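Local coordinates for protein diacylglycerol lipase (Aspergillus oryzae, PDB 5XK2) that probably hydrolyses the ester bonds of mono- and diacylglycerols, as a fungal lipase of the class 3 family with an alpha/beta-hydrolase fold, at residues Asp172-Ala177 with Gln195-Arg200; Gly155-Ser160 with Ala179-Ala184. One frame throughout, in Å; residues are numbered along the deposited sequence.

Contact 1. Residues Asp172-Ala177 with Gln195-Arg200; sequences DAILYA and QGNNYR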
# COMPACT_ATOMS: atom_id res chain seq x y z
N ASP A 172 -21.84 -17.86 -20.05
CA ASP A 172 -22.78 -16.87 -19.58
C ASP A 172 -22.32 -16.48 -18.18
O ASP A 172 -22.99 -16.73 -17.18
CB ASP A 172 -24.17 -17.51 -19.58
CG ASP A 172 -25.29 -16.57 -19.17
OD1 ASP A 172 -25.19 -15.36 -19.42
OD2 ASP A 172 -26.29 -17.08 -18.60
N ALA A 173 -21.31 -15.62 -18.15
CA ALA A 173 -20.62 -15.35 -16.88
C ALA A 173 -21.42 -14.37 -16.03
O ALA A 173 -21.93 -13.38 -16.54
CB ALA A 173 -19.24 -14.81 -17.13
N ILE A 174 -21.55 -14.69 -14.74
CA ILE A 174 -22.15 -13.81 -13.76
C ILE A 174 -21.02 -13.17 -12.98
O ILE A 174 -20.17 -13.89 -12.40
CB ILE A 174 -23.07 -14.56 -12.77
CG1 ILE A 174 -24.00 -15.57 -13.47
CG2 ILE A 174 -23.84 -13.57 -11.88
CD1 ILE A 174 -24.91 -14.95 -14.50
N LEU A 175 -20.98 -11.84 -12.94
CA LEU A 175 -19.83 -11.14 -12.36
C LEU A 175 -20.11 -10.63 -10.95
O LEU A 175 -21.06 -9.88 -10.75
CB LEU A 175 -19.45 -9.95 -13.25
CG LEU A 175 -18.38 -9.00 -12.70
CD1 LEU A 175 -17.01 -9.69 -12.50
CD2 LEU A 175 -18.24 -7.76 -13.61
N TYR A 176 -19.29 -11.03 -9.98
CA TYR A 176 -19.33 -10.38 -8.67
C TYR A 176 -17.99 -9.70 -8.46
O TYR A 176 -16.97 -10.36 -8.26
CB TYR A 176 -19.62 -11.39 -7.54
CG TYR A 176 -20.99 -12.04 -7.65
CD1 TYR A 176 -21.20 -13.11 -8.52
CD2 TYR A 176 -22.07 -11.57 -6.92
CE1 TYR A 176 -22.46 -13.71 -8.64
CE2 TYR A 176 -23.32 -12.15 -7.04
CZ TYR A 176 -23.51 -13.23 -7.88
OH TYR A 176 -24.75 -13.80 -7.98
N ALA A 177 -18.00 -8.37 -8.52
CA ALA A 177 -16.76 -7.61 -8.46
C ALA A 177 -16.76 -6.74 -7.22
O ALA A 177 -17.24 -5.61 -7.25
CB ALA A 177 -16.61 -6.77 -9.72
N GLN A 195 -24.28 -6.24 -21.16
CA GLN A 195 -24.28 -7.71 -21.11
C GLN A 195 -25.13 -8.23 -19.95
O GLN A 195 -25.59 -9.38 -19.97
CB GLN A 195 -22.84 -8.24 -20.95
CG GLN A 195 -21.95 -8.03 -22.16
CD GLN A 195 -20.51 -8.46 -21.89
OE1 GLN A 195 -19.98 -8.27 -20.79
NE2 GLN A 195 -19.89 -9.06 -22.90
N GLY A 196 -25.33 -7.39 -18.94
CA GLY A 196 -26.09 -7.79 -17.77
C GLY A 196 -25.33 -8.72 -16.84
O GLY A 196 -24.17 -9.07 -17.10
N ASN A 197 -26.01 -9.13 -15.77
CA ASN A 197 -25.44 -10.06 -14.77
C ASN A 197 -24.15 -9.52 -14.18
O ASN A 197 -23.19 -10.27 -13.99
CB ASN A 197 -25.18 -11.44 -15.39
CG ASN A 197 -26.43 -12.10 -15.96
OD1 ASN A 197 -26.44 -12.53 -17.12
ND2 ASN A 197 -27.48 -12.16 -15.17
N ASN A 198 -24.14 -8.22 -13.90
CA ASN A 198 -23.01 -7.53 -13.26
C ASN A 198 -23.33 -7.09 -11.85
O ASN A 198 -24.27 -6.31 -11.65
CB ASN A 198 -22.61 -6.31 -14.06
CG ASN A 198 -22.23 -6.65 -15.49
OD1 ASN A 198 -21.38 -7.49 -15.71
ND2 ASN A 198 -22.87 -5.99 -16.46
N TYR A 199 -22.56 -7.57 -10.88
CA TYR A 199 -22.71 -7.06 -9.52
C TYR A 199 -21.38 -6.50 -9.03
O TYR A 199 -20.54 -7.23 -8.46
CB TYR A 199 -23.22 -8.19 -8.61
CG TYR A 199 -24.46 -8.80 -9.20
CD1 TYR A 199 -25.68 -8.16 -9.08
CD2 TYR A 199 -24.39 -9.99 -9.92
CE1 TYR A 199 -26.84 -8.70 -9.68
CE2 TYR A 199 -25.55 -10.54 -10.51
CZ TYR A 199 -26.76 -9.88 -10.38
OH TYR A 199 -27.92 -10.38 -10.94
N ARG A 200 -21.26 -5.19 -9.14
CA ARG A 200 -20.06 -4.48 -8.75
C ARG A 200 -20.34 -3.71 -7.47
O ARG A 200 -21.34 -2.97 -7.39
CB ARG A 200 -19.59 -3.51 -9.85
CG ARG A 200 -18.35 -2.68 -9.41
CD ARG A 200 -17.88 -1.74 -10.51
NE ARG A 200 -18.86 -0.67 -10.81
CZ ARG A 200 -19.03 0.44 -10.09
NH1 ARG A 200 -18.28 0.66 -9.00
NH2 ARG A 200 -19.93 1.35 -10.47
O HOH W 1 -28.02 -13.58 -19.27

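Contact 2. Residues Gly155-Ser160 with Ala179-Ala184; sequences GAAIAS and AAPRVA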
# COMPACT_ATOMS: atom_id res chain seq x y z
N GLY A 155 -8.22 -8.03 -7.84
CA GLY A 155 -8.78 -9.25 -8.39
C GLY A 155 -10.17 -9.05 -8.98
O GLY A 155 -10.53 -9.71 -9.95
N ALA A 156 -10.96 -8.15 -8.39
CA ALA A 156 -12.28 -7.82 -8.93
C ALA A 156 -12.17 -7.10 -10.27
O ALA A 156 -13.06 -7.23 -11.12
CB ALA A 156 -13.05 -6.96 -7.95
N ALA A 157 -11.11 -6.34 -10.46
CA ALA A 157 -10.87 -5.70 -11.76
C ALA A 157 -10.58 -6.76 -12.82
O ALA A 157 -11.13 -6.74 -13.93
CB ALA A 157 -9.72 -4.72 -11.65
N ILE A 158 -9.71 -7.70 -12.49
CA ILE A 158 -9.41 -8.78 -13.43
C ILE A 158 -10.67 -9.55 -13.73
O ILE A 158 -10.97 -9.84 -14.89
CB ILE A 158 -8.30 -9.71 -12.87
CG1 ILE A 158 -7.02 -8.90 -12.67
CG2 ILE A 158 -8.07 -10.90 -13.81
CD1 ILE A 158 -5.95 -9.61 -11.83
N ALA A 159 -11.46 -9.83 -12.69
CA ALA A 159 -12.72 -10.55 -12.90
C ALA A 159 -13.64 -9.81 -13.86
O ALA A 159 -14.32 -10.45 -14.66
CB ALA A 159 -13.43 -10.78 -11.56
N SER A 160 -13.69 -8.48 -13.75
CA SER A 160 -14.57 -7.67 -14.60
C SER A 160 -14.25 -7.89 -16.09
O SER A 160 -15.16 -8.11 -16.91
CB SER A 160 -14.42 -6.17 -14.27
OG SER A 160 -14.86 -5.93 -12.94
N ALA A 179 -15.34 -4.26 -4.63
CA ALA A 179 -14.31 -3.24 -4.41
C ALA A 179 -13.42 -3.06 -5.63
O ALA A 179 -12.23 -2.80 -5.51
CB ALA A 179 -13.42 -3.60 -3.19
N ALA A 180 -14.00 -3.17 -6.82
CA ALA A 180 -13.20 -3.12 -8.04
C ALA A 180 -12.77 -1.72 -8.42
O ALA A 180 -13.59 -0.78 -8.40
CB ALA A 180 -14.00 -3.72 -9.21
N PRO A 181 -11.51 -1.58 -8.81
CA PRO A 181 -11.06 -0.45 -9.63
C PRO A 181 -11.84 -0.36 -10.94
O PRO A 181 -12.42 -1.35 -11.37
CB PRO A 181 -9.60 -0.79 -9.95
CG PRO A 181 -9.18 -1.80 -8.90
CD PRO A 181 -10.44 -2.55 -8.51
N ARG A 182 -11.81 0.81 -11.58
CA ARG A 182 -12.27 0.92 -12.97
C ARG A 182 -11.37 0.10 -13.91
O ARG A 182 -10.16 -0.06 -13.62
CB ARG A 182 -12.28 2.37 -13.42
CG ARG A 182 -13.24 3.24 -12.62
CD ARG A 182 -13.32 4.64 -13.20
NE ARG A 182 -14.28 5.46 -12.45
CZ ARG A 182 -13.96 6.34 -11.51
NH1 ARG A 182 -12.68 6.56 -11.18
NH2 ARG A 182 -14.93 7.02 -10.89
N VAL A 183 -11.97 -0.54 -14.91
CA VAL A 183 -11.22 -1.25 -15.94
C VAL A 183 -11.38 -0.78 -17.38
O VAL A 183 -10.65 -1.23 -18.25
CB VAL A 183 -11.54 -2.74 -15.90
CG1 VAL A 183 -11.19 -3.27 -14.50
CG2 VAL A 183 -13.02 -3.00 -16.20
N ALA A 184 -12.35 0.09 -17.63
CA ALA A 184 -12.87 0.27 -18.98
C ALA A 184 -13.01 1.74 -19.36
O ALA A 184 -13.29 2.57 -18.51
CB ALA A 184 -14.24 -0.43 -19.11
O HOH W 2 -14.60 -3.04 -12.57

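Contact 1. Residues Asp172-Ala177 with Gln195-Arg200
Leu175, Tyr176 and Ala177 pair in parallel with Asn198, Tyr199 and Arg200, the two short strand axes 4.7 Å apart and only 3° from exact alignment. Three backbone hydrogen bonds join them. Leu175 N donates to Asn197 O at 2.9 Å. Leu175 O then accepts from Tyr199 N, and Tyr199 O from Ala177 N.

On one face of the sheet the two tyrosines lie side by side and point the same way. The ring planes of Tyr176 and Tyr199 are 26° apart, but the rings are slid so far that they barely overlap. Tyr199 CD2 sits over one face of the Tyr176 ring, toward its rim, 3.8 Å from Tyr176 CE2. The methyl Ile174 CG2 comes in at the edge of the Tyr199 ring, in its plane, 3.7 Å from Tyr199 CE2. Ile174 CG1 stands beside its own backbone N (chi1 -45°), and from there Ile174 CD1 packs on the amide of Asn197, 3.5 Å from Asn197 CG. On the other face Leu175 CD2 is in packing contact with Asn198 OD1 at 3.8 Å; that oxygen takes its hydrogen bond from Arg167.

Helix 14-27 covers the tyrosine face: Tyr176 stacks on Trp21 and its hydroxyl is hydrogen-bonded to Asp17, while Tyr199 meets Phe18. Helix 154-168 packs on the face that carries Leu175 and Ala177, and strand 146-152 pairs with the far edge of strand 173-178.

Contact 2. Residues Gly155-Ser160 with Ala179-Ala184
Ala156 O is gripped twice by Ser160. The backbone Ser160 N makes the regular helical bond at 3.0 Å. Ser160 OG adds a second at 2.9 Å, and the two donors come from opposite faces of the carbonyl plane. The hydroxyl can turn back along its own helix because OG lies beside the backbone N (chi1 -64°). With its proton given to Ala156 O, Ser160 OG acts as acceptor for a water 2.9 Å away. The same water donates to Pro181 O, so it bridges the helix and the loop across the contact. This bridge is the polar link between the two segments; the rest is apolar packing.

Ala156 and Ala180 meet methyl to methyl, with their CB atoms 3.6 Å apart. Such small side chains let the backbones come close: the two CA atoms are 4.9 Å apart. At the next helix residue, Ala157 CB fits between Pro181 and Val183. Ala157 CB lies 3.9 Å from Pro181 CD and, at its second neighbour, 3.5 Å from Val183 CG1, which also touches the carbonyl oxygen of Ala157. The other branch, Val183 CG2, packs on Ser160 CB. Val183 thus spans one turn of the helix, with one methyl on each residue.

Phe120 of helix 118-138 packs on both Ala157 and Pro181. Ala179, at the start of the loop, touches Asp206 and His268. These two, with Ser153, are consistent with a Ser-His-Asp catalytic triad, as in other lipases of this fold. Gly155 closes a GxSxG sequence, consistent with the nucleophile elbow of the alpha/beta-hydrolase fold, where a strand turns sharply into the helix that packs here against the loop after the next strand.

Overall arrangement
From the N terminus, strand 146-152 leads into helix 154-168, which carries the first segment of contact 2. The chain then returns along strand 173-178, the first partner of contact 1. The following loop comes back to the helix and closes contact 2. Helix 186-195 and strand 198-203 complete a beta-alpha-beta crossover, which contact 1 closes. The segments alternate along the chain, so the contacts cross rather than nest. They also touch: Leu175 CD1 packs 3.5 Å from Ala159 O, and Ala177 CB lies 3.8 Å from Ser160 OG. Together they tie two neighbouring sheet strands, the helix on the Leu175 and Ala177 face and the loop near the probable triad.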